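Local coordinates for conserved exported protein (Bacteroides fragilis, PDB 3CLW) that probably hydrolyses O-glycosidic bonds as a family 30 glycoside hydrolase, although its substrate and biological role are unknown, at residues L65-V70 against V178-P183; N130-F135 against I150-D155; K166-F171 against A221-K226; I227-V232 against H253-K258. All coordinates share one frame; numbering follows the deposited sequence.

Overall arrangement
All four contacts lie in the TIM-barrel part of the chain. Contact 1 is buried and nearest the middle of the chain, where polar side chains of 65-70 and 178-183 face each other. Contact 4 is also buried, but it is purely apolar and joins strand 226-232 to helix 251-256. Contacts 2 and 3 are only partly buried, and both use water. Contact 2 closes a loop between strand 125-128 and helix 157-173; contact 3 sets that helix against the loop leading into strand 226-232. Contacts 1 and 4 meet at Glu231, which holds Arg69 and Ser182. Contacts 1 and 3 are joined by Thr225, which bonds Val178, and by backbone pairing of Ile181 with Lys226.

Contact 1. Residues L65-V70 against V178-P183; sequences LTNWRV and VNYISP
The amide of Asn67 comes up to the CD1 and CE1 side of the Tyr180 ring. Its approach is oblique, and the amide and ring planes stand 81° apart. One face of the Tyr180 ring has CB of its neighbour Asn179 over it, 3.7 Å above the plane and displaced toward the rim. The meeting of amide and ring is a loose van der Waals contact with no bond. Asn67 extends toward the ring because its CG lies anti to the backbone N (chi1 176°). The Arg69 guanidinium is the other flat group, and Ser182 OG lies obliquely to it. In the TIM barrel of this family, strands 68-71 and 178-182 are not adjacent. Strand 125-128 runs between them and pairs in parallel with both, and its Leu126 packs on Tyr180 and on Arg69. The segments on either side of strand 125-128 therefore meet through side chains, and their CA atoms stay far apart, 9.3 Å for Arg69 and Tyr180. Arg69 NH2 and Ser182 OG do not bond each other at 4.5 Å. Both instead reach OE1 of Glu231, from strand 226-232, Arg69 NH2 by a salt bridge and Ser182 OG by a probable hydrogen bond. Arg69 NH1 is bonded to Gln355 OE1, which helps fix the rotation of the guanidinium.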
# COMPACT_ATOMS: atom_id res chain seq x y z
N LEU A 65 -2.15 10.19 4.24
CA LEU A 65 -1.78 9.43 3.06
C LEU A 65 -1.75 10.28 1.81
O LEU A 65 -2.49 11.27 1.67
CB LEU A 65 -2.74 8.27 2.86
CG LEU A 65 -2.79 7.23 3.97
CD1 LEU A 65 -3.94 6.36 3.69
CD2 LEU A 65 -1.47 6.42 4.08
N THR A 66 -0.89 9.87 0.87
CA THR A 66 -0.61 10.68 -0.28
C THR A 66 -0.89 9.97 -1.60
O THR A 66 -0.55 10.49 -2.67
CB THR A 66 0.84 11.23 -0.23
OG1 THR A 66 1.72 10.20 0.19
CG2 THR A 66 0.93 12.38 0.77
N ASN A 67 -1.45 8.77 -1.52
CA ASN A 67 -2.09 8.09 -2.65
C ASN A 67 -3.31 7.39 -2.04
O ASN A 67 -3.37 7.21 -0.80
CB ASN A 67 -1.15 7.07 -3.31
CG ASN A 67 -1.82 6.27 -4.44
OD1 ASN A 67 -2.13 6.79 -5.52
ND2 ASN A 67 -2.03 4.99 -4.21
N TRP A 68 -4.29 7.05 -2.87
CA TRP A 68 -5.49 6.28 -2.42
C TRP A 68 -5.81 5.25 -3.49
O TRP A 68 -5.88 5.60 -4.67
CB TRP A 68 -6.69 7.21 -2.20
CG TRP A 68 -7.99 6.57 -1.67
CD1 TRP A 68 -9.24 6.59 -2.26
CD2 TRP A 68 -8.16 5.89 -0.42
NE1 TRP A 68 -10.17 5.97 -1.47
CE2 TRP A 68 -9.54 5.53 -0.32
CE3 TRP A 68 -7.29 5.53 0.63
CZ2 TRP A 68 -10.05 4.80 0.78
CZ3 TRP A 68 -7.80 4.81 1.73
CH2 TRP A 68 -9.18 4.46 1.79
N ARG A 69 -5.94 3.99 -3.08
CA ARG A 69 -6.19 2.94 -4.07
C ARG A 69 -7.71 2.64 -4.16
O ARG A 69 -8.33 2.24 -3.17
CB ARG A 69 -5.40 1.67 -3.76
CG ARG A 69 -3.87 1.82 -3.77
CD ARG A 69 -3.15 0.55 -3.27
NE ARG A 69 -3.55 -0.64 -4.03
CZ ARG A 69 -2.88 -1.15 -5.07
NH1 ARG A 69 -1.73 -0.61 -5.50
NH2 ARG A 69 -3.37 -2.22 -5.67
N VAL A 70 -8.27 2.85 -5.35
CA VAL A 70 -9.69 2.65 -5.62
C VAL A 70 -9.95 1.32 -6.38
O VAL A 70 -9.40 1.09 -7.47
CB VAL A 70 -10.26 3.88 -6.38
CG1 VAL A 70 -11.74 3.67 -6.79
CG2 VAL A 70 -10.10 5.11 -5.53
N VAL A 178 -6.28 10.46 -11.47
CA VAL A 178 -6.07 9.04 -11.51
C VAL A 178 -4.79 8.85 -12.31
O VAL A 178 -4.79 8.93 -13.54
CB VAL A 178 -7.23 8.34 -12.23
CG1 VAL A 178 -6.99 6.81 -12.27
CG2 VAL A 178 -8.55 8.74 -11.55
N ASN A 179 -3.69 8.62 -11.59
CA ASN A 179 -2.38 8.58 -12.22
C ASN A 179 -1.87 7.18 -12.55
O ASN A 179 -0.88 7.03 -13.28
CB ASN A 179 -1.38 9.33 -11.35
CG ASN A 179 -1.77 10.78 -11.13
OD1 ASN A 179 -2.25 11.45 -12.06
ND2 ASN A 179 -1.59 11.27 -9.91
N TYR A 180 -2.53 6.15 -12.01
CA TYR A 180 -2.07 4.76 -12.17
C TYR A 180 -3.25 3.81 -12.35
O TYR A 180 -4.34 4.06 -11.81
CB TYR A 180 -1.29 4.31 -10.95
CG TYR A 180 -0.26 5.31 -10.41
CD1 TYR A 180 -0.60 6.21 -9.38
CD2 TYR A 180 1.04 5.33 -10.92
CE1 TYR A 180 0.34 7.11 -8.88
CE2 TYR A 180 1.98 6.23 -10.45
CZ TYR A 180 1.63 7.12 -9.42
OH TYR A 180 2.60 7.98 -8.95
N ILE A 181 -3.03 2.76 -13.13
CA ILE A 181 -4.00 1.68 -13.32
C ILE A 181 -3.30 0.37 -13.09
O ILE A 181 -2.30 0.08 -13.75
CB ILE A 181 -4.60 1.62 -14.73
CG1 ILE A 181 -5.55 2.79 -14.99
CG2 ILE A 181 -5.40 0.30 -14.94
CD1 ILE A 181 -5.78 3.09 -16.45
N SER A 182 -3.84 -0.42 -12.18
CA SER A 182 -3.30 -1.72 -11.84
C SER A 182 -4.30 -2.82 -12.24
O SER A 182 -5.28 -3.08 -11.55
CB SER A 182 -2.94 -1.73 -10.36
OG SER A 182 -2.37 -2.96 -10.00
N PRO A 183 -4.07 -3.45 -13.42
CA PRO A 183 -5.10 -4.34 -13.99
C PRO A 183 -5.21 -5.71 -13.32
O PRO A 183 -6.28 -6.35 -13.36
CB PRO A 183 -4.66 -4.48 -15.47
CG PRO A 183 -3.15 -4.39 -15.39
CD PRO A 183 -2.87 -3.37 -14.29

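Contact 2. Residues N130-F135 against I150-D155; sequences NSAPYF and INLQND
Ala132 and Leu152 meet where the two arms of one long loop come together. The loop links strand 125-128 to helix 157-173 of the TIM barrel, and it has no regular strand pairing here. Ala132 CB touches Leu152 CD1 at 3.6 Å, the one apolar contact between the arms. CG of Leu152 is anti to the backbone N (chi1 175°), and CD1 is the branch that reaches the alanine. Phe160 of helix 157-173 also packs on Ala132.

Around this point the arms are joined by three waters. One water donates to Ser131 OG and accepts from Asn151 ND2, 2.9 Å away. Asn151 OD1 is bonded to Ser139 N, which helps hold the amide in place. A second water accepts from Ala132 N and donates to Asn151 O, also at 2.9 Å. The third donates to Phe135 O at 2.7 Å. It also donates to Gln153 OE1, at 3.0 Å. That oxygen has a further partner in Lys156 NZ.

Ser131 OG donates to the carbonyl O of Ala132 over 2.6 Å, in the carbonyl plane and on a lone pair, with a C=O...donor angle of 135°. On the other arm Asn151 is the centre of an inverse gamma turn, closed by a weak bond from Leu152 N to Ile150 O.

Phe135 O and Gln153 OE1 are both acceptors, 4.4 Å apart, and could not bond each other directly. A water donating to both resolves this. Between the two segments the polar links run through water, while the backbones of Gln153 and Met136 bond directly alongside.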
# COMPACT_ATOMS: atom_id res chain seq x y z
N ASN A 130 -9.64 -6.49 -9.36
CA ASN A 130 -9.52 -7.85 -8.90
C ASN A 130 -10.09 -8.84 -9.91
O ASN A 130 -9.83 -10.04 -9.83
CB ASN A 130 -10.28 -8.00 -7.59
CG ASN A 130 -9.52 -7.45 -6.45
OD1 ASN A 130 -8.27 -7.46 -6.45
ND2 ASN A 130 -10.24 -6.95 -5.45
N SER A 131 -10.86 -8.33 -10.85
CA SER A 131 -11.35 -9.16 -11.94
C SER A 131 -11.77 -8.22 -13.04
O SER A 131 -12.06 -7.03 -12.78
CB SER A 131 -12.54 -10.05 -11.47
OG SER A 131 -13.31 -10.57 -12.55
N ALA A 132 -11.79 -8.76 -14.26
CA ALA A 132 -12.42 -8.10 -15.39
C ALA A 132 -13.91 -8.23 -15.17
O ALA A 132 -14.34 -9.09 -14.42
CB ALA A 132 -11.98 -8.78 -16.71
N PRO A 133 -14.71 -7.35 -15.80
CA PRO A 133 -16.17 -7.41 -15.64
C PRO A 133 -16.70 -8.82 -15.87
O PRO A 133 -16.20 -9.52 -16.75
CB PRO A 133 -16.69 -6.41 -16.68
CG PRO A 133 -15.58 -5.41 -16.80
CD PRO A 133 -14.29 -6.21 -16.65
N TYR A 134 -17.67 -9.26 -15.05
CA TYR A 134 -18.10 -10.65 -15.11
C TYR A 134 -18.38 -11.17 -16.54
O TYR A 134 -18.03 -12.30 -16.87
CB TYR A 134 -19.29 -10.94 -14.18
CG TYR A 134 -20.53 -10.19 -14.49
CD1 TYR A 134 -20.71 -8.86 -14.05
CD2 TYR A 134 -21.56 -10.78 -15.20
CE1 TYR A 134 -21.86 -8.16 -14.31
CE2 TYR A 134 -22.72 -10.06 -15.49
CZ TYR A 134 -22.87 -8.77 -15.04
OH TYR A 134 -24.05 -8.07 -15.31
N PHE A 135 -18.99 -10.34 -17.36
CA PHE A 135 -19.42 -10.71 -18.70
C PHE A 135 -18.29 -10.85 -19.73
O PHE A 135 -18.54 -11.25 -20.86
CB PHE A 135 -20.50 -9.73 -19.20
CG PHE A 135 -20.17 -8.27 -18.97
CD1 PHE A 135 -20.62 -7.61 -17.83
CD2 PHE A 135 -19.39 -7.55 -19.90
CE1 PHE A 135 -20.33 -6.28 -17.61
CE2 PHE A 135 -19.09 -6.22 -19.68
CZ PHE A 135 -19.55 -5.59 -18.53
N ILE A 150 -5.54 -16.37 -17.22
CA ILE A 150 -6.40 -15.29 -16.77
C ILE A 150 -7.85 -15.64 -17.04
O ILE A 150 -8.16 -16.19 -18.11
CB ILE A 150 -6.00 -13.97 -17.46
CG1 ILE A 150 -6.68 -12.75 -16.79
CG2 ILE A 150 -6.19 -14.07 -19.02
CD1 ILE A 150 -6.09 -11.40 -17.19
N ASN A 151 -8.73 -15.38 -16.07
CA ASN A 151 -10.16 -15.54 -16.28
C ASN A 151 -10.72 -14.35 -17.10
O ASN A 151 -11.48 -13.51 -16.59
CB ASN A 151 -10.90 -15.71 -14.94
CG ASN A 151 -12.40 -15.92 -15.11
OD1 ASN A 151 -12.85 -16.65 -16.01
ND2 ASN A 151 -13.20 -15.27 -14.24
N LEU A 152 -10.28 -14.28 -18.35
CA LEU A 152 -10.65 -13.23 -19.30
C LEU A 152 -10.61 -13.82 -20.70
O LEU A 152 -9.71 -14.56 -21.04
CB LEU A 152 -9.71 -12.01 -19.21
CG LEU A 152 -9.89 -10.87 -20.21
CD1 LEU A 152 -11.19 -10.11 -19.99
CD2 LEU A 152 -8.74 -9.93 -20.15
N GLN A 153 -11.63 -13.54 -21.49
CA GLN A 153 -11.68 -14.12 -22.81
C GLN A 153 -10.56 -13.57 -23.70
O GLN A 153 -10.09 -12.44 -23.51
CB GLN A 153 -13.07 -13.93 -23.39
CG GLN A 153 -14.06 -14.78 -22.66
CD GLN A 153 -15.46 -14.62 -23.18
OE1 GLN A 153 -15.88 -13.53 -23.56
NE2 GLN A 153 -16.20 -15.73 -23.23
N ASN A 154 -10.12 -14.41 -24.64
CA ASN A 154 -8.92 -14.17 -25.44
C ASN A 154 -8.95 -12.92 -26.29
O ASN A 154 -7.90 -12.40 -26.64
CB ASN A 154 -8.68 -15.36 -26.39
CG ASN A 154 -7.60 -16.26 -25.91
OD1 ASN A 154 -6.68 -15.81 -25.20
ND2 ASN A 154 -7.66 -17.54 -26.30
N ASP A 155 -10.14 -12.49 -26.67
CA ASP A 155 -10.27 -11.30 -27.47
C ASP A 155 -10.77 -10.11 -26.65
O ASP A 155 -11.26 -9.15 -27.22
CB ASP A 155 -11.26 -11.58 -28.60
CG ASP A 155 -12.67 -11.84 -28.09
OD1 ASP A 155 -12.82 -12.27 -26.91
OD2 ASP A 155 -13.62 -11.60 -28.85
O HOH W 1 -11.93 -13.25 -12.54
O HOH W 2 -10.62 -11.68 -14.57
O HOH W 3 -18.31 -11.71 -23.55

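Contact 3. Residues K166-F171 against A221-K226; sequences KSAQHF and AQIDTK
Gln169 and Ile223 bring the two backbones closest, with their CA atoms 6.6 Å apart, as the chain leaves helix 204-221 through Gln222 with positive phi (54°) and runs past helix 157-173. Asp224 is then the centre of an inverse gamma turn, just before strand 226-232 begins.

The side chain of Gln169 carries most of the contact. Its CG is anti to the backbone N (chi1 -172°), and the chain stays extended beyond it. This lays the aliphatic part against Ile223. CG2 of Ile223 sits at 3.7 Å from Gln169 CG and almost as near to Gln169 CB. The two side chains cross at a slant. The other branch of Ile223 goes to the preceding helix residue, with CD1 placed 4.0 Å from Ala168 CB. Ile223 therefore uses one methyl for each of two successive helix residues.

At its far end, the Gln169 amide reaches the last turn of helix 204-221. OE1 lies 3.9 Å from Ala221 CB, a plain packing contact. NE2 is 3.7 Å from Ala221 O, too long for a bond. A water takes its place. It accepts from Gln169 NE2 at 2.7 Å and donates weakly to Ala221 O.

On the barrel side, Ala168 also packs on Val178 and Ile181 of strand 178-182. The chemistry thus changes along one side chain. The stem of Gln169 acts as an apolar surface for Ile223, while its amide is bonded to water, at a partly exposed place where helix 157-173 meets the end of helix 204-221 and the loop after it.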
# COMPACT_ATOMS: atom_id res chain seq x y z
N LYS A 166 -11.28 4.15 -19.98
CA LYS A 166 -12.47 5.01 -19.97
C LYS A 166 -12.91 5.43 -18.54
O LYS A 166 -13.36 6.55 -18.35
CB LYS A 166 -13.66 4.36 -20.71
CG LYS A 166 -15.03 5.03 -20.39
CD LYS A 166 -15.89 5.14 -21.60
CE LYS A 166 -17.19 5.87 -21.28
NZ LYS A 166 -18.09 5.84 -22.46
N SER A 167 -12.80 4.50 -17.58
CA SER A 167 -13.13 4.77 -16.17
C SER A 167 -12.17 5.82 -15.58
O SER A 167 -12.62 6.79 -14.93
CB SER A 167 -13.06 3.48 -15.33
OG SER A 167 -14.01 2.54 -15.74
N ALA A 168 -10.86 5.61 -15.78
CA ALA A 168 -9.88 6.60 -15.36
C ALA A 168 -10.14 7.95 -16.02
O ALA A 168 -10.09 8.99 -15.36
CB ALA A 168 -8.41 6.14 -15.65
N GLN A 169 -10.43 7.92 -17.31
CA GLN A 169 -10.64 9.18 -18.04
C GLN A 169 -11.87 9.89 -17.53
O GLN A 169 -11.84 11.11 -17.40
CB GLN A 169 -10.76 8.97 -19.54
CG GLN A 169 -10.79 10.29 -20.33
CD GLN A 169 -10.74 10.06 -21.87
OE1 GLN A 169 -11.08 8.97 -22.36
NE2 GLN A 169 -10.31 11.07 -22.60
N HIS A 170 -12.94 9.15 -17.28
CA HIS A 170 -14.15 9.72 -16.66
C HIS A 170 -13.81 10.49 -15.39
O HIS A 170 -14.22 11.63 -15.22
CB HIS A 170 -15.17 8.65 -16.31
CG HIS A 170 -16.29 9.18 -15.48
ND1 HIS A 170 -17.38 9.82 -16.03
CD2 HIS A 170 -16.48 9.19 -14.13
CE1 HIS A 170 -18.18 10.22 -15.05
NE2 HIS A 170 -17.67 9.83 -13.90
N PHE A 171 -13.07 9.86 -14.49
CA PHE A 171 -12.74 10.50 -13.23
C PHE A 171 -11.72 11.64 -13.38
O PHE A 171 -11.80 12.64 -12.64
CB PHE A 171 -12.39 9.46 -12.17
CG PHE A 171 -13.60 8.69 -11.70
CD1 PHE A 171 -13.92 7.46 -12.26
CD2 PHE A 171 -14.48 9.26 -10.78
CE1 PHE A 171 -15.07 6.76 -11.89
CE2 PHE A 171 -15.64 8.57 -10.36
CZ PHE A 171 -15.93 7.31 -10.93
N ALA A 221 -6.51 7.50 -25.71
CA ALA A 221 -7.24 8.40 -24.83
C ALA A 221 -6.44 9.68 -24.54
O ALA A 221 -7.02 10.69 -24.23
CB ALA A 221 -7.59 7.70 -23.53
N GLN A 222 -5.11 9.59 -24.64
CA GLN A 222 -4.19 10.66 -24.24
C GLN A 222 -4.43 11.14 -22.80
O GLN A 222 -4.51 12.34 -22.54
CB GLN A 222 -4.25 11.84 -25.23
CG GLN A 222 -4.00 11.46 -26.73
CD GLN A 222 -4.33 12.62 -27.68
OE1 GLN A 222 -3.52 13.51 -27.88
NE2 GLN A 222 -5.55 12.62 -28.23
N ILE A 223 -4.57 10.20 -21.87
CA ILE A 223 -4.64 10.54 -20.46
C ILE A 223 -3.26 10.38 -19.83
O ILE A 223 -2.48 9.51 -20.22
CB ILE A 223 -5.71 9.70 -19.67
CG1 ILE A 223 -5.48 8.18 -19.80
CG2 ILE A 223 -7.15 10.12 -20.08
CD1 ILE A 223 -6.35 7.36 -18.86
N ASP A 224 -2.97 11.23 -18.86
CA ASP A 224 -1.72 11.21 -18.11
C ASP A 224 -1.77 10.14 -17.02
O ASP A 224 -1.80 10.46 -15.82
CB ASP A 224 -1.46 12.62 -17.52
CG ASP A 224 -0.05 12.77 -16.95
OD1 ASP A 224 0.81 11.89 -17.22
OD2 ASP A 224 0.20 13.75 -16.21
N THR A 225 -1.79 8.87 -17.44
CA THR A 225 -1.93 7.73 -16.54
C THR A 225 -0.95 6.62 -16.91
O THR A 225 -0.72 6.38 -18.07
CB THR A 225 -3.39 7.14 -16.58
OG1 THR A 225 -4.36 8.17 -16.26
CG2 THR A 225 -3.54 6.02 -15.59
N LYS A 226 -0.40 5.92 -15.91
CA LYS A 226 0.55 4.86 -16.15
C LYS A 226 0.15 3.51 -15.57
O LYS A 226 -0.67 3.42 -14.64
CB LYS A 226 1.92 5.28 -15.62
CG LYS A 226 2.58 6.38 -16.43
CD LYS A 226 3.83 6.80 -15.73
CE LYS A 226 4.32 8.20 -16.11
NZ LYS A 226 4.56 8.42 -17.58
O HOH W 4 -10.31 10.71 -25.32

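Contact 4. Residues I227-V232 against H253-K258; sequences ILIPEV and HSMFYK
Ile229 packs on Met255 and Phe256, and it makes the contact through one branch. From CB the chain divides. CG2 turns to lie anti to the carbonyl carbon and takes no part. CG1 lies between the backbone N and the carbonyl carbon (chi1 59°), which sends it out toward the helix. There CG1 meets Phe256 CZ at 3.8 Å, at the edge of the ring and near its plane. The two side chains are inclined to each other. The terminal CD1 goes furthest and touches both partners. It is 3.9 Å from Phe256 CZ. It is also 3.9 Å from Met255 CE, with Met255 SD slightly farther away. The methionine comes in at about a right angle to the isoleucine. Its chain bends at the last torsion (chi3 82°), and this bend brings the methyl to the isoleucine tip. All three side chains are buried, and the contact is entirely apolar.

Just past Ile229, a cis peptide leads into Pro230. Glu231 follows and turns to another set of partners, among them His277 and Ser311.

The contact joins the first strand and the helix of a beta-alpha-beta unit of the TIM barrel, formed by strand 226-232, helix 251-256 and strand 270-276. Phe256 also packs on Val274 of strand 270-276, the next strand of the barrel. Met255 touches Leu207 of helix 204-221, the preceding barrel helix.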
# COMPACT_ATOMS: atom_id res chain seq x y z
N ILE A 227 0.75 2.45 -16.11
CA ILE A 227 0.34 1.07 -15.86
C ILE A 227 1.26 0.44 -14.83
O ILE A 227 2.48 0.42 -15.03
CB ILE A 227 0.41 0.22 -17.14
CG1 ILE A 227 -0.38 0.86 -18.30
CG2 ILE A 227 -0.03 -1.22 -16.86
CD1 ILE A 227 0.13 0.38 -19.69
N LEU A 228 0.68 -0.11 -13.77
CA LEU A 228 1.43 -0.73 -12.68
C LEU A 228 1.15 -2.22 -12.58
O LEU A 228 -0.02 -2.62 -12.48
CB LEU A 228 1.13 -0.05 -11.33
CG LEU A 228 1.88 -0.66 -10.12
CD1 LEU A 228 3.41 -0.52 -10.24
CD2 LEU A 228 1.39 -0.13 -8.76
N ILE A 229 2.22 -3.01 -12.57
CA ILE A 229 2.15 -4.47 -12.41
C ILE A 229 3.30 -4.88 -11.52
O ILE A 229 4.20 -4.10 -11.30
CB ILE A 229 2.21 -5.18 -13.83
CG1 ILE A 229 3.51 -4.82 -14.55
CG2 ILE A 229 0.99 -4.78 -14.68
CD1 ILE A 229 3.99 -5.86 -15.54
N PRO A 230 3.36 -6.15 -11.07
CA PRO A 230 2.35 -7.22 -11.19
C PRO A 230 1.47 -7.46 -9.97
O PRO A 230 0.56 -8.30 -10.05
CB PRO A 230 3.21 -8.45 -11.46
CG PRO A 230 4.46 -8.17 -10.65
CD PRO A 230 4.65 -6.68 -10.59
N GLU A 231 1.73 -6.79 -8.85
CA GLU A 231 0.92 -6.99 -7.63
C GLU A 231 0.94 -8.45 -7.17
O GLU A 231 -0.09 -8.99 -6.70
CB GLU A 231 -0.54 -6.53 -7.82
CG GLU A 231 -0.69 -5.13 -8.36
CD GLU A 231 -0.81 -4.06 -7.28
OE1 GLU A 231 -1.24 -2.93 -7.63
OE2 GLU A 231 -0.49 -4.34 -6.09
N VAL A 232 2.10 -9.09 -7.29
CA VAL A 232 2.24 -10.47 -6.79
C VAL A 232 2.01 -10.58 -5.26
O VAL A 232 2.46 -9.73 -4.49
CB VAL A 232 3.60 -11.17 -7.22
CG1 VAL A 232 3.54 -11.62 -8.73
CG2 VAL A 232 4.81 -10.31 -6.94
N HIS A 253 13.30 -10.44 -13.87
CA HIS A 253 14.16 -10.70 -15.03
C HIS A 253 13.37 -10.87 -16.31
O HIS A 253 13.79 -10.40 -17.38
CB HIS A 253 15.11 -11.89 -14.80
CG HIS A 253 16.30 -11.54 -13.95
ND1 HIS A 253 17.46 -11.01 -14.47
CD2 HIS A 253 16.50 -11.62 -12.62
CE1 HIS A 253 18.33 -10.81 -13.51
NE2 HIS A 253 17.77 -11.17 -12.37
N SER A 254 12.22 -11.52 -16.19
CA SER A 254 11.41 -11.83 -17.35
C SER A 254 10.64 -10.62 -17.88
O SER A 254 10.42 -10.52 -19.08
CB SER A 254 10.45 -12.95 -17.00
OG SER A 254 9.59 -13.19 -18.09
N MET A 255 10.27 -9.70 -16.99
CA MET A 255 9.41 -8.54 -17.31
C MET A 255 10.13 -7.19 -17.24
O MET A 255 9.79 -6.27 -17.98
CB MET A 255 8.12 -8.53 -16.45
CG MET A 255 7.20 -9.78 -16.62
SD MET A 255 5.44 -9.72 -16.18
CE MET A 255 4.82 -8.99 -17.67
N PHE A 256 11.12 -7.08 -16.35
CA PHE A 256 11.76 -5.79 -16.11
C PHE A 256 13.27 -5.75 -16.42
O PHE A 256 14.00 -4.87 -15.93
CB PHE A 256 11.43 -5.29 -14.69
CG PHE A 256 9.95 -4.94 -14.49
CD1 PHE A 256 9.04 -5.90 -14.08
CD2 PHE A 256 9.49 -3.64 -14.74
CE1 PHE A 256 7.68 -5.56 -13.89
CE2 PHE A 256 8.14 -3.29 -14.56
CZ PHE A 256 7.23 -4.25 -14.15
N TYR A 257 13.73 -6.70 -17.24
CA TYR A 257 15.02 -6.62 -17.95
C TYR A 257 14.74 -6.49 -19.45
O TYR A 257 13.72 -6.96 -19.94
CB TYR A 257 15.90 -7.85 -17.69
CG TYR A 257 16.75 -7.73 -16.45
CD1 TYR A 257 18.16 -7.82 -16.53
CD2 TYR A 257 16.17 -7.51 -15.20
CE1 TYR A 257 18.96 -7.69 -15.39
CE2 TYR A 257 16.95 -7.38 -14.07
CZ TYR A 257 18.34 -7.47 -14.15
OH TYR A 257 19.11 -7.34 -13.01
N LYS A 258 15.64 -5.85 -20.17
CA LYS A 258 15.32 -5.50 -21.55
C LYS A 258 15.31 -6.71 -22.46
O LYS A 258 14.65 -6.70 -23.48
CB LYS A 258 16.20 -4.35 -22.07
CG LYS A 258 17.29 -4.70 -23.04
CD LYS A 258 18.03 -3.41 -23.48
CE LYS A 258 19.14 -3.70 -24.54
NZ LYS A 258 20.43 -4.16 -23.93